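Side-chain contact in O-methyltransferase (PDB 4CE0), which binds magnesium and probably transfers a methyl group from S-adenosylmethionine to the 4'-hydroxyl of the rhamnose of spinosyn during antibiotic biosynthesis: residues Q148-Y153 and E158-L163. Sequence-based numbering, arbitrary orientation.
Sequences QNFARY and EQVRFL
V160 turns CG1 opposite its backbone N (chi1 -174°), which carries that methyl over the ring of F150. Two residues along the same strand, F162 holds CG opposite its carbonyl carbon (chi1 -57°) and brings its own ring to the same phenylalanine, which points from the helix toward the strand. The two partners use this ring differently. V160 lays CG1 over one face, 4.0 Å from the F150 ring centroid in a CH-pi contact, and displaced toward the rim, where it comes within 3.7 Å of F150 CE2. Its other methyl, CG2, adds a second touch at 3.8 Å from the same CE2, so the forked side chain grips that part of the ring with both branches. F162 supplies a T-shaped partner: its edge is directed toward the F150 face, the planes stand at 84° and the centroids are 5.8 Å apart. The closest atoms of this looser aromatic pair are F162 CE2 and F150 CE1, 4.2 Å from each other. No hydrogen bond crosses the interface; the association is apolar throughout. V109 of the neighbouring strand touches all three side chains, while C90 and I91 of helix 88-100 also pack on F150. Helix 143-152 is thereby joined to strand 160-164, the outermost strand of the sheet within this chain, which pairs in parallel with strand 107-111. The contact is the packing of a helix on the edge strand of a sheet whose order, 3-2-1-4-5-7-6 with strand 244-247 antiparallel, is that of the class I Rossmann-like methyltransferase fold.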
loop_
_atom_site.group_PDB
_atom_site.type_symbol
_atom_site.label_atom_id
_atom_site.label_comp_id
_atom_site.label_asym_id
_atom_site.label_seq_id
_atom_site.Cartn_x
_atom_site.Cartn_y
_atom_site.Cartn_z
ATOM N N GLN A 148 -7.609 -4.224 14.622
ATOM C CA GLN A 148 -6.200 -4.459 14.301
ATOM C C GLN A 148 -5.940 -4.096 12.818
ATOM O O GLN A 148 -4.932 -3.446 12.485
ATOM C CB GLN A 148 -5.808 -5.930 14.567
ATOM C CG GLN A 148 -5.654 -6.326 16.063
ATOM C CD GLN A 148 -5.518 -7.854 16.296
ATOM O OE1 GLN A 148 -5.968 -8.674 15.485
ATOM N NE2 GLN A 148 -4.897 -8.232 17.428
ATOM N N ASN A 149 -6.843 -4.528 11.937
ATOM C CA ASN A 149 -6.719 -4.257 10.504
ATOM C C ASN A 149 -6.668 -2.757 10.244
ATOM O O ASN A 149 -5.830 -2.307 9.491
ATOM C CB ASN A 149 -7.843 -4.936 9.709
ATOM C CG ASN A 149 -7.683 -6.442 9.675
ATOM O OD1 ASN A 149 -6.600 -6.956 9.976
ATOM N ND2 ASN A 149 -8.741 -7.150 9.326
ATOM N N PHE A 150 -7.531 -1.978 10.896
ATOM C CA PHE A 150 -7.516 -0.527 10.687
ATOM C C PHE A 150 -6.156 0.024 11.129
ATOM O O PHE A 150 -5.602 0.934 10.474
ATOM C CB PHE A 150 -8.625 0.184 11.466
ATOM C CG PHE A 150 -9.906 0.411 10.703
ATOM C CD1 PHE A 150 -10.862 -0.595 10.628
ATOM C CD2 PHE A 150 -10.199 1.650 10.139
ATOM C CE1 PHE A 150 -12.086 -0.409 9.954
ATOM C CE2 PHE A 150 -11.425 1.862 9.452
ATOM C CZ PHE A 150 -12.371 0.822 9.369
ATOM N N ALA A 151 -5.627 -0.532 12.221
ATOM C CA ALA A 151 -4.417 -0.021 12.841
ATOM C C ALA A 151 -3.245 -0.328 11.939
ATOM O O ALA A 151 -2.260 0.380 11.929
ATOM C CB ALA A 151 -4.207 -0.645 14.256
ATOM N N ARG A 152 -3.361 -1.359 11.127
ATOM C CA ARG A 152 -2.278 -1.678 10.194
ATOM C C ARG A 152 -2.058 -0.565 9.199
ATOM O O ARG A 152 -0.937 -0.372 8.734
ATOM C CB ARG A 152 -2.522 -3.018 9.504
ATOM C CG ARG A 152 -2.311 -4.153 10.510
ATOM C CD ARG A 152 -2.949 -5.457 10.123
ATOM N NE ARG A 152 -1.992 -6.548 10.311
ATOM C CZ ARG A 152 -2.147 -7.762 9.801
ATOM N NH1 ARG A 152 -3.227 -8.049 9.063
ATOM N NH2 ARG A 152 -1.216 -8.685 10.001
ATOM N N TYR A 153 -3.118 0.182 8.890
ATOM C CA TYR A 153 -3.052 1.258 7.896
ATOM C C TYR A 153 -2.832 2.603 8.576
ATOM O O TYR A 153 -2.795 3.648 7.911
ATOM C CB TYR A 153 -4.315 1.274 7.012
ATOM C CG TYR A 153 -4.499 0.025 6.156
ATOM C CD1 TYR A 153 -3.952 -0.066 4.886
ATOM C CD2 TYR A 153 -5.232 -1.062 6.626
ATOM C CE1 TYR A 153 -4.123 -1.208 4.111
ATOM C CE2 TYR A 153 -5.397 -2.208 5.877
ATOM C CZ TYR A 153 -4.837 -2.281 4.615
ATOM O OH TYR A 153 -5.035 -3.415 3.847
ATOM N N GLU A 158 -10.272 8.507 15.906
ATOM C CA GLU A 158 -11.570 9.021 16.425
ATOM C C GLU A 158 -12.655 9.063 15.358
ATOM O O GLU A 158 -13.850 9.143 15.676
ATOM C CB GLU A 158 -11.408 10.437 16.966
ATOM C CG GLU A 158 -10.617 11.335 15.999
ATOM C CD GLU A 158 -10.765 12.821 16.283
ATOM O OE1 GLU A 158 -11.527 13.180 17.214
ATOM O OE2 GLU A 158 -10.113 13.628 15.573
ATOM N N GLN A 159 -12.258 9.011 14.084
ATOM C CA GLN A 159 -13.220 9.100 12.991
ATOM C C GLN A 159 -13.782 7.754 12.556
ATOM O O GLN A 159 -14.486 7.669 11.555
ATOM C CB GLN A 159 -12.577 9.794 11.795
ATOM C CG GLN A 159 -12.362 11.286 11.986
ATOM C CD GLN A 159 -11.795 11.937 10.733
ATOM O OE1 GLN A 159 -10.585 12.182 10.630
ATOM N NE2 GLN A 159 -12.654 12.187 9.766
ATOM N N VAL A 160 -13.440 6.696 13.280
ATOM C CA VAL A 160 -13.971 5.362 13.011
ATOM C C VAL A 160 -14.711 4.862 14.263
ATOM O O VAL A 160 -14.127 4.839 15.371
ATOM C CB VAL A 160 -12.863 4.348 12.706
ATOM C CG1 VAL A 160 -13.481 3.012 12.284
ATOM C CG2 VAL A 160 -11.908 4.892 11.609
ATOM N N ARG A 161 -15.970 4.454 14.086
ATOM C CA ARG A 161 -16.788 3.891 15.174
ATOM C C ARG A 161 -17.398 2.556 14.776
ATOM O O ARG A 161 -17.759 2.308 13.609
ATOM C CB ARG A 161 -17.880 4.870 15.581
ATOM C CG ARG A 161 -17.301 6.178 16.122
ATOM C CD ARG A 161 -18.377 7.131 16.644
ATOM N NE ARG A 161 -19.093 6.576 17.804
ATOM C CZ ARG A 161 -19.897 7.282 18.607
ATOM N NH1 ARG A 161 -20.089 8.581 18.405
ATOM N NH2 ARG A 161 -20.526 6.687 19.608
ATOM N N PHE A 162 -17.447 1.661 15.746
ATOM C CA PHE A 162 -17.913 0.316 15.491
ATOM C C PHE A 162 -19.259 0.131 16.131
ATOM O O PHE A 162 -19.481 0.597 17.232
ATOM C CB PHE A 162 -16.901 -0.694 16.012
ATOM C CG PHE A 162 -15.523 -0.509 15.426
ATOM C CD1 PHE A 162 -14.602 0.348 16.031
ATOM C CD2 PHE A 162 -15.138 -1.196 14.273
ATOM C CE1 PHE A 162 -13.323 0.525 15.501
ATOM C CE2 PHE A 162 -13.834 -1.019 13.721
ATOM C CZ PHE A 162 -12.941 -0.168 14.334
ATOM N N LEU A 163 -20.176 -0.512 15.409
ATOM C CA LEU A 163 -21.496 -0.818 15.946
ATOM C C LEU A 163 -21.695 -2.320 15.877
ATOM O O LEU A 163 -22.169 -2.833 14.845
ATOM C CB LEU A 163 -22.560 -0.083 15.149
ATOM C CG LEU A 163 -24.005 -0.083 15.638
ATOM C CD1 LEU A 163 -24.127 0.367 17.089
ATOM C CD2 LEU A 163 -24.830 0.830 14.697
#